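Long-range contacts in DUF4847 domain-containing protein (Bacteroides vulgatus, PDB 4ZGF), which is of unknown function, binds calcium ions, and belongs to a lipocalin-like family of the calycin group: residues 15-20 / 132-137; 85-90 / 112-117; 70-75 / 97-102; 8-13 / 55-60. One frame throughout, in Å; residues are numbered along the deposited sequence.

Contact 1. Residues 15-20 / 132-137; sequences DFYGKA and YIQFAH. With BEZ (benzoic acid), chain K.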
loop_
_atom_site.group_PDB
_atom_site.type_symbol
_atom_site.label_atom_id
_atom_site.label_comp_id
_atom_site.label_asym_id
_atom_site.label_seq_id
_atom_site.Cartn_x
_atom_site.Cartn_y
_atom_site.Cartn_z
ATOM N N ASP A 15 1.831 5.451 3.444
ATOM C CA ASP A 15 3.158 5.031 3.942
ATOM C C ASP A 15 3.100 3.526 4.174
ATOM O O ASP A 15 2.038 2.878 4.061
ATOM C CB ASP A 15 3.512 5.785 5.260
ATOM C CG ASP A 15 5.000 6.039 5.503
ATOM O OD1 ASP A 15 5.843 5.283 4.975
ATOM O OD2 ASP A 15 5.281 6.993 6.277
ATOM N N PHE A 16 4.284 3.015 4.485
ATOM C CA PHE A 16 4.483 1.658 5.011
ATOM C C PHE A 16 4.593 1.777 6.510
ATOM O O PHE A 16 5.247 2.689 7.001
ATOM C CB PHE A 16 5.767 1.070 4.423
ATOM C CG PHE A 16 5.744 0.880 2.928
ATOM C CD1 PHE A 16 6.066 1.923 2.077
ATOM C CD2 PHE A 16 5.436 -0.354 2.355
ATOM C CE1 PHE A 16 6.059 1.764 0.690
ATOM C CE2 PHE A 16 5.453 -0.526 0.976
ATOM C CZ PHE A 16 5.769 0.520 0.156
ATOM N N TYR A 17 3.952 0.878 7.253
ATOM C CA TYR A 17 3.883 0.976 8.698
ATOM C C TYR A 17 4.510 -0.250 9.335
ATOM O O TYR A 17 4.291 -1.384 8.885
ATOM C CB TYR A 17 2.420 1.100 9.159
ATOM C CG TYR A 17 1.812 2.454 8.801
ATOM C CD1 TYR A 17 1.507 2.778 7.495
ATOM C CD2 TYR A 17 1.573 3.408 9.775
ATOM C CE1 TYR A 17 0.998 4.010 7.153
ATOM C CE2 TYR A 17 1.029 4.644 9.459
ATOM C CZ TYR A 17 0.758 4.951 8.152
ATOM O OH TYR A 17 0.256 6.171 7.757
ATOM N N GLY A 18 5.288 -0.027 10.377
ATOM C CA GLY A 18 5.903 -1.096 11.147
ATOM C C GLY A 18 5.468 -1.062 12.586
ATOM O O GLY A 18 4.714 -0.204 13.034
ATOM N N LYS A 19 5.934 -2.043 13.357
ATOM C CA LYS A 19 5.569 -2.140 14.781
ATOM C C LYS A 19 4.056 -2.075 14.911
ATOM O O LYS A 19 3.524 -1.392 15.805
ATOM C CB LYS A 19 6.210 -1.024 15.645
ATOM C CG LYS A 19 7.726 -0.980 15.603
ATOM C CD LYS A 19 8.308 0.138 16.482
ATOM C CE LYS A 19 9.789 0.400 16.196
ATOM N NZ LYS A 19 10.350 1.540 16.991
ATOM N N ALA A 20 3.335 -2.800 14.065
ATOM C CA ALA A 20 1.902 -2.608 14.014
ATOM C C ALA A 20 1.189 -3.183 15.211
ATOM O O ALA A 20 1.620 -4.204 15.802
ATOM C CB ALA A 20 1.302 -3.223 12.763
ATOM N N TYR A 132 1.982 -3.039 7.778
ATOM C CA TYR A 132 0.929 -2.887 6.768
ATOM C C TYR A 132 1.307 -1.749 5.850
ATOM O O TYR A 132 2.128 -0.903 6.183
ATOM C CB TYR A 132 -0.458 -2.671 7.384
ATOM C CG TYR A 132 -0.608 -1.524 8.352
ATOM C CD1 TYR A 132 -0.931 -0.238 7.930
ATOM C CD2 TYR A 132 -0.448 -1.727 9.712
ATOM C CE1 TYR A 132 -1.093 0.804 8.826
ATOM C CE2 TYR A 132 -0.566 -0.688 10.619
ATOM C CZ TYR A 132 -0.903 0.582 10.186
ATOM O OH TYR A 132 -1.033 1.572 11.126
ATOM N N ILE A 133 0.657 -1.721 4.684
ATOM C CA ILE A 133 0.696 -0.542 3.803
ATOM C C ILE A 133 -0.676 0.104 3.924
ATOM O O ILE A 133 -1.714 -0.573 3.965
ATOM C CB ILE A 133 1.099 -0.912 2.374
ATOM C CG1 ILE A 133 1.189 0.337 1.503
ATOM C CG2 ILE A 133 0.227 -2.006 1.776
ATOM C CD1 ILE A 133 1.831 0.079 0.142
ATOM N N GLN A 134 -0.682 1.444 3.952
ATOM C CA GLN A 134 -1.916 2.218 4.039
ATOM C C GLN A 134 -2.076 3.084 2.803
ATOM O O GLN A 134 -1.110 3.738 2.359
ATOM C CB GLN A 134 -1.948 3.076 5.310
ATOM C CG GLN A 134 -3.285 3.791 5.528
ATOM C CD GLN A 134 -3.434 4.518 6.856
ATOM O OE1 GLN A 134 -2.573 5.298 7.272
ATOM N NE2 GLN A 134 -4.559 4.298 7.506
ATOM N N PHE A 135 -3.305 3.116 2.304
ATOM C CA PHE A 135 -3.694 3.959 1.170
ATOM C C PHE A 135 -4.830 4.905 1.575
ATOM O O PHE A 135 -5.580 4.638 2.513
ATOM C CB PHE A 135 -4.266 3.095 0.035
ATOM C CG PHE A 135 -3.337 2.046 -0.516
ATOM C CD1 PHE A 135 -3.249 0.798 0.060
ATOM C CD2 PHE A 135 -2.586 2.282 -1.667
ATOM C CE1 PHE A 135 -2.419 -0.175 -0.509
ATOM C CE2 PHE A 135 -1.778 1.311 -2.212
ATOM C CZ PHE A 135 -1.718 0.093 -1.644
ATOM N N ALA A 136 -4.954 5.976 0.796
ATOM C CA ALA A 136 -6.062 6.927 0.886
ATOM C C ALA A 136 -6.628 7.188 -0.512
ATOM O O ALA A 136 -6.012 6.811 -1.523
ATOM C CB ALA A 136 -5.576 8.253 1.498
ATOM N N HIS A 137 -7.772 7.871 -0.598
ATOM C CA HIS A 137 -8.352 8.173 -1.904
ATOM C C HIS A 137 -7.901 9.487 -2.529
ATOM O O HIS A 137 -8.383 9.885 -3.567
ATOM C CB HIS A 137 -9.862 8.141 -1.857
ATOM C CG HIS A 137 -10.451 6.758 -1.821
ATOM N ND1 HIS A 137 -10.117 5.786 -2.751
ATOM C CD2 HIS A 137 -11.373 6.202 -1.018
ATOM C CE1 HIS A 137 -10.837 4.711 -2.527
ATOM N NE2 HIS A 137 -11.595 4.926 -1.480
HETATM C C BEZ K . -6.420 11.582 2.365
HETATM O O1 BEZ K . -5.466 12.208 1.779
HETATM O O2 BEZ K . -7.632 11.540 1.924
HETATM C C1 BEZ K . -6.114 10.857 3.648
HETATM C C2 BEZ K . -7.161 10.344 4.459
HETATM C C3 BEZ K . -6.827 9.622 5.611
HETATM C C4 BEZ K . -5.495 9.376 5.978
HETATM C C5 BEZ K . -4.412 9.885 5.156
HETATM C C6 BEZ K . -4.772 10.617 4.024
#
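Strands 15-18 and 132-136 run antiparallel, their short axes 4.8 Å apart at 144°, and D15, F16 and Y17 pair with Q134, I133 and Y132. Q134 N donates to D15 O, while Y17 and Y132 exchange both backbone bonds; the one from Y17 N to Y132 O is 2.8 Å long. On the face carrying the two tyrosines, the CB of Y17 sits over the centre of the Y132 ring, 3.5 Å from its centroid, a CH-pi contact. The rings themselves are nearly parallel, 9° apart, but slid so far that they barely overlap; CG of Y17 meets CE1 of Y132 at 3.3 Å. A chi1 of 55° sets the Y132 ring between its own backbone N and carbonyl carbon, which brings it across toward Y17. At the ring's edge, near its plane, lies CB of A20, 3.8 Å from CE2 of Y132. Were the Y132 ring cut back to an alanine, a gap would probably open beneath Y17 CB, leaving the Y17 ring freer to turn. Q134 crosses the Y17 ring obliquely, its amide nearly perpendicular to the ring, with CB 3.6 Å from CE1 of Y17. On the other face I133 CD1 packs off-centre on the F16 ring, beside helix 100-111. Further along, A136 CB touches C1 of benzoic acid at 3.4 Å. Three backbone bonds thus fix the register of these calycin-type strands, while CH-pi and apolar packing, not charge, hold the side chains.

Contact 2. Residues 85-90 / 112-117; sequences DRTVNI and AIFYQG
The Y115 ring lies under R86, whose CB stands over one face of it, 4.1 Å from the ring centroid. Here strands 87-90 and 114-117 of the lipocalin-like fold meet at a steep 115° through a single bridge, T87 with F114, and both chains are bulged: R86 and T87 form a G1 beta bulge opposite D82, I113 and F114 a classic bulge opposite A125. The bridge is flanked by two backbone bonds, Y115 N to R86 O and V88 N to I113 O. Both donors stand well above the plane of the carbonyl they meet. T87 CG2 rests against F114 CD1 at 3.8 Å, and V88 CG1 reaches A112 CB. T87 OG1 stands between its backbone N and carbonyl carbon (chi1 58°), from where it donates to D85 OD1 at 2.7 Å from above the carboxylate plane, tying the strand to an aspartate that binds calcium together with D82. Beyond the ring, the R86 guanidinium stands almost perpendicular to it, and a water accepts from R86 NH1 at 3.0 Å and from G117 N at 3.1 Å.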
loop_
_atom_site.group_PDB
_atom_site.type_symbol
_atom_site.label_atom_id
_atom_site.label_comp_id
_atom_site.label_asym_id
_atom_site.label_seq_id
_atom_site.Cartn_x
_atom_site.Cartn_y
_atom_site.Cartn_z
ATOM N N ASP A 85 -14.064 -12.929 6.358
ATOM C CA ASP A 85 -12.908 -12.967 7.244
ATOM C C ASP A 85 -11.915 -11.833 6.991
ATOM O O ASP A 85 -10.843 -11.777 7.599
ATOM C CB ASP A 85 -12.238 -14.316 7.233
ATOM C CG ASP A 85 -11.823 -14.749 5.877
ATOM O OD1 ASP A 85 -11.826 -13.926 4.963
ATOM O OD2 ASP A 85 -11.514 -15.960 5.678
ATOM N N ARG A 86 -12.277 -10.909 6.122
ATOM C CA ARG A 86 -11.420 -9.766 5.766
ATOM C C ARG A 86 -10.025 -10.188 5.302
ATOM O O ARG A 86 -8.992 -9.685 5.741
ATOM C CB ARG A 86 -11.411 -8.675 6.839
ATOM C CG ARG A 86 -12.739 -7.976 6.945
ATOM C CD ARG A 86 -12.708 -6.806 7.921
ATOM N NE ARG A 86 -12.604 -7.289 9.290
ATOM C CZ ARG A 86 -12.256 -6.522 10.337
ATOM N NH1 ARG A 86 -11.954 -5.240 10.163
ATOM N NH2 ARG A 86 -12.224 -7.050 11.564
ATOM N N THR A 87 -10.028 -11.130 4.352
ATOM C CA THR A 87 -8.810 -11.591 3.704
ATOM C C THR A 87 -8.768 -11.153 2.241
ATOM O O THR A 87 -9.778 -10.856 1.612
ATOM C CB THR A 87 -8.643 -13.108 3.825
ATOM O OG1 THR A 87 -9.765 -13.768 3.263
ATOM C CG2 THR A 87 -8.400 -13.520 5.274
ATOM N N VAL A 88 -7.542 -11.139 1.689
ATOM C CA VAL A 88 -7.285 -10.656 0.331
ATOM C C VAL A 88 -6.159 -11.490 -0.276
ATOM O O VAL A 88 -5.250 -11.960 0.413
ATOM C CB VAL A 88 -6.970 -9.151 0.338
ATOM C CG1 VAL A 88 -5.744 -8.812 1.186
ATOM C CG2 VAL A 88 -6.817 -8.595 -1.073
ATOM N N ASN A 89 -6.206 -11.610 -1.614
ATOM C CA ASN A 89 -5.157 -12.294 -2.389
ATOM C C ASN A 89 -4.945 -11.501 -3.659
ATOM O O ASN A 89 -5.814 -11.499 -4.544
ATOM C CB ASN A 89 -5.591 -13.726 -2.685
ATOM C CG ASN A 89 -4.500 -14.569 -3.286
ATOM O OD1 ASN A 89 -3.394 -14.099 -3.549
ATOM N ND2 ASN A 89 -4.793 -15.863 -3.448
ATOM N N ILE A 90 -3.789 -10.834 -3.763
ATOM C CA ILE A 90 -3.383 -10.066 -4.940
ATOM C C ILE A 90 -2.382 -10.890 -5.733
ATOM O O ILE A 90 -1.519 -11.583 -5.151
ATOM C CB ILE A 90 -2.793 -8.711 -4.487
ATOM C CG1 ILE A 90 -3.894 -7.886 -3.792
ATOM C CG2 ILE A 90 -2.212 -7.933 -5.654
ATOM C CD1 ILE A 90 -3.420 -6.651 -3.069
ATOM N N ALA A 112 0.257 -9.388 1.170
ATOM C CA ALA A 112 -0.987 -9.000 1.851
ATOM C C ALA A 112 -1.942 -10.190 1.919
ATOM O O ALA A 112 -2.214 -10.831 0.915
ATOM C CB ALA A 112 -1.650 -7.857 1.115
ATOM N N ILE A 113 -2.493 -10.402 3.107
ATOM C CA ILE A 113 -3.527 -11.409 3.287
ATOM C C ILE A 113 -4.708 -10.913 4.095
ATOM O O ILE A 113 -5.782 -11.494 3.986
ATOM C CB ILE A 113 -2.950 -12.703 3.793
ATOM C CG1 ILE A 113 -3.866 -13.878 3.529
ATOM C CG2 ILE A 113 -2.544 -12.583 5.196
ATOM C CD1 ILE A 113 -3.122 -15.214 3.613
ATOM N N PHE A 114 -4.533 -9.867 4.914
ATOM C CA PHE A 114 -5.602 -9.281 5.691
ATOM C C PHE A 114 -5.808 -7.831 5.270
ATOM O O PHE A 114 -4.843 -7.148 4.918
ATOM C CB PHE A 114 -5.268 -9.322 7.185
ATOM C CG PHE A 114 -5.007 -10.699 7.707
ATOM C CD1 PHE A 114 -5.977 -11.684 7.631
ATOM C CD2 PHE A 114 -3.762 -11.035 8.224
ATOM C CE1 PHE A 114 -5.741 -12.958 8.099
ATOM C CE2 PHE A 114 -3.540 -12.318 8.696
ATOM C CZ PHE A 114 -4.510 -13.255 8.617
ATOM N N TYR A 115 -7.045 -7.372 5.353
ATOM C CA TYR A 115 -7.317 -5.964 5.117
ATOM C C TYR A 115 -8.258 -5.409 6.157
ATOM O O TYR A 115 -9.006 -6.134 6.813
ATOM C CB TYR A 115 -7.905 -5.725 3.697
ATOM C CG TYR A 115 -9.339 -6.183 3.521
ATOM C CD1 TYR A 115 -10.400 -5.332 3.823
ATOM C CD2 TYR A 115 -9.640 -7.462 3.094
ATOM C CE1 TYR A 115 -11.708 -5.753 3.721
ATOM C CE2 TYR A 115 -10.958 -7.885 2.962
ATOM C CZ TYR A 115 -12.000 -7.048 3.298
ATOM O OH TYR A 115 -13.306 -7.475 3.184
ATOM N N GLN A 116 -8.223 -4.085 6.287
ATOM C CA GLN A 116 -9.275 -3.374 6.988
ATOM C C GLN A 116 -9.333 -1.975 6.392
ATOM O O GLN A 116 -8.381 -1.489 5.780
ATOM C CB GLN A 116 -9.036 -3.325 8.502
ATOM C CG GLN A 116 -7.800 -2.562 8.942
ATOM C CD GLN A 116 -7.586 -2.654 10.454
ATOM O OE1 GLN A 116 -8.490 -2.291 11.236
ATOM N NE2 GLN A 116 -6.425 -3.133 10.876
ATOM N N GLY A 117 -10.440 -1.306 6.554
ATOM C CA GLY A 117 -10.507 0.075 6.124
ATOM C C GLY A 117 -11.875 0.625 6.152
ATOM O O GLY A 117 -12.789 0.023 6.716
HETATM O O HOH W 1 -12.462 -3.289 7.915
HETATM O O HOH W 2 -1.737 -10.577 -1.724
#

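Contact 3. Residues 70-75 / 97-102; sequences IQNGTI and PSTSYN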
loop_
_atom_site.group_PDB
_atom_site.type_symbol
_atom_site.label_atom_id
_atom_site.label_comp_id
_atom_site.label_asym_id
_atom_site.label_seq_id
_atom_site.Cartn_x
_atom_site.Cartn_y
_atom_site.Cartn_z
ATOM N N ILE A 70 3.554 2.789 -10.561
ATOM C CA ILE A 70 4.693 2.930 -9.653
ATOM C C ILE A 70 5.889 3.442 -10.476
ATOM O O ILE A 70 5.695 3.957 -11.586
ATOM C CB ILE A 70 4.964 1.635 -8.849
ATOM C CG1 ILE A 70 5.384 0.464 -9.760
ATOM C CG2 ILE A 70 3.751 1.228 -8.013
ATOM C CD1 ILE A 70 5.698 -0.824 -9.002
ATOM N N GLN A 71 7.118 3.386 -9.972
ATOM C CA GLN A 71 8.199 3.924 -10.767
ATOM C C GLN A 71 8.303 3.133 -12.068
ATOM O O GLN A 71 8.145 1.912 -12.098
ATOM C CB GLN A 71 9.526 3.889 -10.010
ATOM C CG GLN A 71 9.536 4.789 -8.791
ATOM C CD GLN A 71 10.829 4.720 -7.997
ATOM O OE1 GLN A 71 11.035 3.759 -7.196
ATOM N NE2 GLN A 71 11.688 5.690 -8.138
ATOM N N ASN A 72 8.575 3.853 -13.160
ATOM C CA ASN A 72 8.777 3.252 -14.488
ATOM C C ASN A 72 7.563 2.718 -15.203
ATOM O O ASN A 72 7.689 2.272 -16.342
ATOM C CB ASN A 72 9.859 2.169 -14.511
ATOM C CG ASN A 72 11.205 2.683 -14.161
ATOM O OD1 ASN A 72 11.591 3.777 -14.629
ATOM N ND2 ASN A 72 11.931 1.943 -13.359
ATOM N N GLY A 73 6.418 2.745 -14.611
ATOM C CA GLY A 73 5.251 2.277 -15.354
ATOM C C GLY A 73 4.205 1.577 -14.506
ATOM O O GLY A 73 4.130 1.628 -13.269
ATOM N N THR A 74 3.400 0.836 -15.210
ATOM C CA THR A 74 2.233 0.252 -14.612
ATOM C C THR A 74 2.473 -1.135 -14.046
ATOM O O THR A 74 3.297 -1.925 -14.511
ATOM C CB THR A 74 1.076 0.175 -15.571
ATOM O OG1 THR A 74 1.445 -0.653 -16.664
ATOM C CG2 THR A 74 0.677 1.556 -16.035
ATOM N N ILE A 75 1.634 -1.412 -13.038
ATOM C CA ILE A 75 1.413 -2.768 -12.529
ATOM C C ILE A 75 0.047 -3.215 -13.001
ATOM O O ILE A 75 -0.866 -2.406 -13.170
ATOM C CB ILE A 75 1.535 -2.836 -11.000
ATOM C CG1 ILE A 75 0.642 -1.816 -10.310
ATOM C CG2 ILE A 75 2.972 -2.684 -10.594
ATOM C CD1 ILE A 75 0.568 -1.916 -8.795
ATOM N N PRO A 97 9.995 -2.088 -14.859
ATOM C CA PRO A 97 11.378 -2.197 -14.472
ATOM C C PRO A 97 11.599 -1.841 -13.000
ATOM O O PRO A 97 11.145 -0.812 -12.504
ATOM C CB PRO A 97 12.065 -1.215 -15.443
ATOM C CG PRO A 97 11.265 -1.371 -16.704
ATOM C CD PRO A 97 9.835 -1.472 -16.195
ATOM N N SER A 98 12.330 -2.722 -12.319
ATOM C CA SER A 98 12.421 -2.683 -10.859
ATOM C C SER A 98 13.183 -1.482 -10.356
ATOM O O SER A 98 14.077 -0.915 -11.013
ATOM C CB SER A 98 13.068 -4.000 -10.303
ATOM O OG SER A 98 14.413 -4.170 -10.701
ATOM N N THR A 99 12.803 -1.098 -9.130
ATOM C CA THR A 99 13.535 -0.087 -8.332
ATOM C C THR A 99 13.394 -0.558 -6.878
ATOM O O THR A 99 12.570 -1.397 -6.571
ATOM C CB THR A 99 12.929 1.302 -8.439
ATOM O OG1 THR A 99 11.664 1.280 -7.778
ATOM C CG2 THR A 99 12.778 1.770 -9.856
ATOM N N SER A 100 14.162 0.039 -5.989
ATOM C CA SER A 100 14.092 -0.362 -4.586
ATOM C C SER A 100 12.673 -0.142 -4.013
ATOM O O SER A 100 12.091 -1.010 -3.358
ATOM C CB SER A 100 15.138 0.391 -3.761
ATOM O OG SER A 100 14.895 1.780 -3.810
ATOM N N TYR A 101 12.107 1.039 -4.266
ATOM C CA TYR A 101 10.786 1.352 -3.753
ATOM C C TYR A 101 9.708 0.510 -4.423
ATOM O O TYR A 101 8.742 0.099 -3.784
ATOM C CB TYR A 101 10.462 2.841 -3.866
ATOM C CG TYR A 101 11.451 3.707 -3.145
ATOM C CD1 TYR A 101 11.428 3.780 -1.756
ATOM C CD2 TYR A 101 12.454 4.398 -3.834
ATOM C CE1 TYR A 101 12.346 4.563 -1.063
ATOM C CE2 TYR A 101 13.378 5.173 -3.147
ATOM C CZ TYR A 101 13.298 5.248 -1.761
ATOM O OH TYR A 101 14.220 5.985 -1.000
ATOM N N ASN A 102 9.856 0.254 -5.729
ATOM C CA ASN A 102 8.903 -0.634 -6.389
ATOM C C ASN A 102 8.907 -2.004 -5.734
ATOM O O ASN A 102 7.859 -2.614 -5.539
ATOM C CB ASN A 102 9.242 -0.821 -7.871
ATOM C CG ASN A 102 8.855 0.333 -8.759
ATOM O OD1 ASN A 102 8.307 1.350 -8.302
ATOM N ND2 ASN A 102 9.105 0.180 -10.054
#
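CG of N102 stands anti to its carbonyl carbon (chi1 -77°), which turns the amide toward Q71, where it grips the main chain twice. Q71 N donates to N102 OD1 at 2.9 Å, in the carbonyl plane and on a lone pair, and N102 ND2 donates to Q71 O at 2.8 Å. I70 CD1 packs on the same amide, 3.4 Å from N102 CG. The extended Q71 side chain carries OE1 to T99 OG1, which donates to it at 2.6 Å from above the carbonyl plane. T99 is the N-cap of the helix beginning at S100, and its OG1 also accepts from N102 N. N72 ND2 closes the set with a nearly straight bond to P97 O at 3.0 Å. Without the N102 amide, as with an alanine here, Q71 N and Q71 O would probably lose their partners and the turn be less firmly held to the helix start. The type II turn I70 to G73, which links strands 65-70 and 73-82, is thus fastened to the first turn of helix 100-111, with Q71 and Y101 also packing against helix 40-54.

Contact 4. Residues 8-13 / 55-60; sequences SGTWHV and GFNITF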
loop_
_atom_site.group_PDB
_atom_site.type_symbol
_atom_site.label_atom_id
_atom_site.label_comp_id
_atom_site.label_asym_id
_atom_site.label_seq_id
_atom_site.Cartn_x
_atom_site.Cartn_y
_atom_site.Cartn_z
ATOM N N SER A 8 -13.556 1.295 -4.798
ATOM C CA SER A 8 -14.147 2.544 -4.348
ATOM C C SER A 8 -13.436 3.791 -4.841
ATOM O O SER A 8 -13.596 4.881 -4.244
ATOM C CB SER A 8 -14.166 2.525 -2.838
ATOM O OG SER A 8 -12.833 2.418 -2.347
ATOM N N GLY A 9 -12.654 3.641 -5.895
ATOM C CA GLY A 9 -11.862 4.757 -6.431
ATOM C C GLY A 9 -10.373 4.475 -6.282
ATOM O O GLY A 9 -9.946 3.577 -5.560
ATOM N N THR A 10 -9.563 5.278 -6.969
ATOM C CA THR A 10 -8.123 5.160 -6.907
ATOM C C THR A 10 -7.656 5.158 -5.449
ATOM O O THR A 10 -8.081 6.030 -4.669
ATOM C CB THR A 10 -7.438 6.376 -7.611
ATOM O OG1 THR A 10 -8.166 6.715 -8.820
ATOM C CG2 THR A 10 -5.977 6.044 -7.890
ATOM N N TRP A 11 -6.710 4.272 -5.123
ATOM C CA TRP A 11 -6.028 4.228 -3.844
ATOM C C TRP A 11 -4.578 4.689 -4.025
ATOM O O TRP A 11 -3.847 4.157 -4.864
ATOM C CB TRP A 11 -6.065 2.803 -3.266
ATOM C CG TRP A 11 -7.387 2.343 -2.739
ATOM C CD1 TRP A 11 -8.172 1.379 -3.285
ATOM C CD2 TRP A 11 -8.068 2.794 -1.552
ATOM N NE1 TRP A 11 -9.281 1.164 -2.498
ATOM C CE2 TRP A 11 -9.235 2.013 -1.422
ATOM C CE3 TRP A 11 -7.810 3.788 -0.601
ATOM C CZ2 TRP A 11 -10.116 2.167 -0.356
ATOM C CZ3 TRP A 11 -8.698 3.931 0.448
ATOM C CH2 TRP A 11 -9.827 3.138 0.559
ATOM N N HIS A 12 -4.166 5.666 -3.215
ATOM C CA HIS A 12 -2.859 6.293 -3.269
ATOM C C HIS A 12 -2.074 5.958 -2.013
ATOM O O HIS A 12 -2.631 5.995 -0.907
ATOM C CB HIS A 12 -3.036 7.826 -3.349
ATOM C CG HIS A 12 -3.734 8.309 -4.565
ATOM N ND1 HIS A 12 -3.057 8.693 -5.695
ATOM C CD2 HIS A 12 -5.058 8.465 -4.808
ATOM C CE1 HIS A 12 -3.949 9.094 -6.572
ATOM N NE2 HIS A 12 -5.161 8.964 -6.072
ATOM N N VAL A 13 -0.780 5.654 -2.139
ATOM C CA VAL A 13 -0.008 5.260 -0.955
ATOM C C VAL A 13 0.176 6.444 0.007
ATOM O O VAL A 13 0.536 7.555 -0.363
ATOM C CB VAL A 13 1.374 4.723 -1.377
ATOM C CG1 VAL A 13 2.287 4.526 -0.188
ATOM C CG2 VAL A 13 1.206 3.412 -2.108
ATOM N N GLY A 55 3.622 8.944 -5.358
ATOM C CA GLY A 55 3.210 8.698 -6.729
ATOM C C GLY A 55 2.651 7.312 -6.988
ATOM O O GLY A 55 2.208 7.038 -8.112
ATOM N N PHE A 56 2.673 6.428 -6.000
ATOM C CA PHE A 56 2.219 5.048 -6.191
ATOM C C PHE A 56 0.718 4.960 -5.944
ATOM O O PHE A 56 0.209 5.414 -4.917
ATOM C CB PHE A 56 2.936 4.092 -5.230
ATOM C CG PHE A 56 4.415 3.913 -5.443
ATOM C CD1 PHE A 56 5.143 4.604 -6.385
ATOM C CD2 PHE A 56 5.095 2.982 -4.665
ATOM C CE1 PHE A 56 6.501 4.392 -6.531
ATOM C CE2 PHE A 56 6.440 2.757 -4.843
ATOM C CZ PHE A 56 7.155 3.448 -5.790
ATOM N N ASN A 57 0.002 4.348 -6.894
ATOM C CA ASN A 57 -1.440 4.206 -6.752
ATOM C C ASN A 57 -1.899 2.912 -7.436
ATOM O O ASN A 57 -1.196 2.343 -8.282
ATOM C CB ASN A 57 -2.176 5.469 -7.252
ATOM C CG ASN A 57 -1.916 5.794 -8.695
ATOM O OD1 ASN A 57 -2.543 5.241 -9.584
ATOM N ND2 ASN A 57 -0.973 6.654 -8.953
ATOM N N ILE A 58 -3.083 2.478 -7.032
ATOM C CA ILE A 58 -3.680 1.252 -7.530
ATOM C C ILE A 58 -5.184 1.427 -7.585
ATOM O O ILE A 58 -5.777 2.059 -6.720
ATOM C CB ILE A 58 -3.248 0.034 -6.633
ATOM C CG1 ILE A 58 -3.698 -1.315 -7.225
ATOM C CG2 ILE A 58 -3.701 0.205 -5.198
ATOM C CD1 ILE A 58 -3.008 -2.500 -6.580
ATOM N N THR A 59 -5.803 0.837 -8.615
ATOM C CA THR A 59 -7.239 0.867 -8.790
ATOM C C THR A 59 -7.722 -0.574 -8.988
ATOM O O THR A 59 -7.370 -1.232 -9.968
ATOM C CB THR A 59 -7.634 1.748 -9.979
ATOM O OG1 THR A 59 -7.119 3.070 -9.767
ATOM C CG2 THR A 59 -9.125 1.824 -10.144
ATOM N N PHE A 60 -8.521 -1.035 -8.021
ATOM C CA PHE A 60 -9.140 -2.347 -8.106
ATOM C C PHE A 60 -10.497 -2.205 -8.806
ATOM O O PHE A 60 -11.306 -1.368 -8.442
ATOM C CB PHE A 60 -9.384 -2.890 -6.689
ATOM C CG PHE A 60 -8.131 -3.050 -5.846
ATOM C CD1 PHE A 60 -7.345 -4.196 -5.945
ATOM C CD2 PHE A 60 -7.749 -2.076 -4.941
ATOM C CE1 PHE A 60 -6.187 -4.317 -5.179
ATOM C CE2 PHE A 60 -6.609 -2.204 -4.181
ATOM C CZ PHE A 60 -5.831 -3.323 -4.280
HETATM O O HOH W 3 -9.739 0.896 -6.295
HETATM O O HOH W 4 -12.044 1.737 -7.882
HETATM O O HOH W 5 -8.115 5.226 -11.206
HETATM O O HOH W 6 -0.441 8.649 -6.636
#
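Strands 11-13 and 57-60 form an antiparallel pair in the curled sheet of this calycin-type fold, with W11 opposite I58 and H12 opposite N57. Backbone hydrogen bonds make the frame: W11 and I58 exchange both of theirs, the one from I58 N to W11 O being 2.8 Å long, and V13 N donates to F56 O. Apolar contacts fill the face that W11 and I58 share. W11 CB meets I58 CG2 at 4.0 Å, while the W11 and F60 side chains cross at about a right angle, W11 CD1 lying at the edge of the F60 ring, 3.9 Å from F60 CD2. V13 and F56 lie side by side, V13 CG2 against F56 CB at 3.6 Å. Around them F135, F105 and F66 continue the hydrophobic interior, and W11 NE1 is bonded to F6 O. The other face, carrying H12 and N57, is more polar. H12 and N57 point the same way, and ND1 of H12 lies 3.7 Å from N57 CB; chi1 of 59° puts the N57 amide over toward T10 CG2. Waters bridge much of the rest: two span G9 and F60 through main-chain atoms, and another joins the hydroxyls of T10 and T59. A further water lies in the plane of the H12 imidazole at its edge, 2.8 Å from H12 ND1, and accepts from N57 ND2 at 3.1 Å.

In the fold
Contacts 1 and 4 share strand 11-21, which lies between strands 57-60 and 132-136; they meet directly where A136 O lies 2.8 Å from H12 N and where H137 stacks on W11. Contact 3 touches contact 4 through the F56 ring, with N102 OD1 3.5 Å from F56 CZ. Contact 2 reaches contact 4 more lightly, I90 CD1 lying 4.2 Å from F60 CE1, and its centre is about 23 Å from that of contact 3, across the chain's centre. Benzoic acid touches contact 1 at A136 and is about 7 Å from the H12 side chain, whereas the calcium bound by D82 and D85 is reached from contact 2 through D85. Contact 3 is remote from both sites.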